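Local structure of secreted protein ASP-2 (Necator americanus, 1U53) at residues Ala54-Cys57 / Glu58-Lys61. The protein is a secreted pathogenesis-related-1 protein of the CAP family, studied as a vaccine antigen for human hookworm infection, its molecular function not firmly established. Numbering follows the deposited sequence.
Sequences AYDC and EVEK
D56, at the N-cap of helix 57-67, reaches forward with its side chain to meet the backbone of E58 and V59. Its CG is anti to the backbone N (chi1 178°), a setting that carries the carboxylate over the helix start. Traced outward, D56 CB packs beside the methyl V59 CG2. D56 CG lies closer to that methyl, 3.5 Å from V59 CG2, as the two side chains cross nearly at right angles. At the tip, D56 OD1 accepts the capping bond from V59 N at 3.2 Å, the donor sitting well above the carboxylate plane, and takes a weaker, bent one from E58 N at 2.8 Å. D56 OD2 brushes V59 CG2 and forms a salt bridge with K145, the first residue of strand 145-152, which runs parallel to 54-55.

The first backbone bonds of the helix run from E60 N to D56 O at 3.0 Å and from K61 N to C57 O. Across the turn, Y55 OH donates to E60 OE2 at 2.5 Å; this oxygen lies in the ring plane at the tyrosine edge and accepts through its anti lone pair. A water donates to both C57 O and E60 OE1, linking carboxylate to backbone. R17 forms a salt bridge with E60 OE2 and N10 bonds E60 OE1, while C57 is tied to C7 by a disulfide.

Strand, N-cap and first turn are thus joined by polar bonds: the buried E60 carboxylate has partners on both oxygens, and R17 probably stabilises its negative charge, as K145 and the helix N-terminus probably do for D56.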
loop_
_atom_site.group_PDB
_atom_site.type_symbol
_atom_site.label_atom_id
_atom_site.label_comp_id
_atom_site.label_asym_id
_atom_site.label_seq_id
_atom_site.Cartn_x
_atom_site.Cartn_y
_atom_site.Cartn_z
ATOM N N ALA A 54 -1.253 7.413 7.518
ATOM C CA ALA A 54 -0.426 8.598 7.724
ATOM C C ALA A 54 0.980 8.258 7.259
ATOM O O ALA A 54 1.406 7.112 7.374
ATOM C CB ALA A 54 -0.345 8.973 9.210
ATOM N N TYR A 55 1.711 9.263 6.818
ATOM C CA TYR A 55 3.101 9.073 6.389
ATOM C C TYR A 55 3.989 8.996 7.614
ATOM O O TYR A 55 3.738 9.676 8.634
ATOM C CB TYR A 55 3.578 10.199 5.450
ATOM C CG TYR A 55 4.723 9.718 4.567
ATOM C CD1 TYR A 55 4.467 8.945 3.419
ATOM C CD2 TYR A 55 6.058 9.949 4.922
ATOM C CE1 TYR A 55 5.539 8.451 2.622
ATOM C CE2 TYR A 55 7.126 9.465 4.133
ATOM C CZ TYR A 55 6.861 8.708 3.005
ATOM O OH TYR A 55 7.899 8.198 2.251
ATOM N N ASP A 56 4.994 8.129 7.572
ATOM C CA ASP A 56 5.825 7.934 8.802
ATOM C C ASP A 56 7.288 7.925 8.360
ATOM O O ASP A 56 7.707 7.035 7.588
ATOM C CB ASP A 56 5.451 6.594 9.431
ATOM C CG ASP A 56 6.257 6.267 10.670
ATOM O OD1 ASP A 56 7.446 6.582 10.727
ATOM O OD2 ASP A 56 5.702 5.677 11.619
ATOM N N CYS A 57 8.083 8.902 8.818
ATOM C CA CYS A 57 9.446 9.052 8.299
ATOM C C CYS A 57 10.356 7.899 8.717
ATOM O O CYS A 57 11.366 7.631 8.050
ATOM C CB CYS A 57 10.087 10.353 8.831
ATOM S SG CYS A 57 9.170 11.827 8.473
ATOM N N GLU A 58 10.041 7.274 9.865
ATOM C CA GLU A 58 10.803 6.099 10.297
ATOM C C GLU A 58 10.604 4.870 9.424
ATOM O O GLU A 58 11.533 4.101 9.156
ATOM C CB GLU A 58 10.567 5.781 11.790
ATOM C CG GLU A 58 11.176 6.851 12.698
ATOM C CD GLU A 58 12.683 6.887 12.542
ATOM O OE1 GLU A 58 13.216 7.870 11.966
ATOM O OE2 GLU A 58 13.300 5.869 12.924
ATOM N N VAL A 59 9.382 4.695 8.968
ATOM C CA VAL A 59 9.047 3.637 8.007
ATOM C C VAL A 59 9.725 3.949 6.688
ATOM O O VAL A 59 10.263 3.049 6.031
ATOM C CB VAL A 59 7.547 3.539 7.848
ATOM C CG1 VAL A 59 7.202 2.430 6.825
ATOM C CG2 VAL A 59 6.931 3.143 9.243
ATOM N N GLU A 60 9.733 5.221 6.280
ATOM C CA GLU A 60 10.518 5.595 5.063
ATOM C C GLU A 60 12.006 5.212 5.179
ATOM O O GLU A 60 12.635 4.753 4.220
ATOM C CB GLU A 60 10.420 7.107 4.801
ATOM C CG GLU A 60 11.302 7.574 3.671
ATOM C CD GLU A 60 11.106 9.051 3.415
ATOM O OE1 GLU A 60 12.050 9.796 3.734
ATOM O OE2 GLU A 60 10.016 9.444 2.920
ATOM N N LYS A 61 12.542 5.360 6.405
ATOM C CA LYS A 61 13.960 5.084 6.643
ATOM C C LYS A 61 14.248 3.648 6.379
ATOM O O LYS A 61 15.203 3.333 5.695
ATOM C CB LYS A 61 14.291 5.348 8.105
ATOM C CG LYS A 61 15.689 4.953 8.490
ATOM C CD LYS A 61 15.854 5.063 9.996
ATOM C CE LYS A 61 17.265 4.659 10.420
ATOM N NZ LYS A 61 18.371 5.443 9.719
HETATM O O HOH W 1 12.814 9.296 6.681
#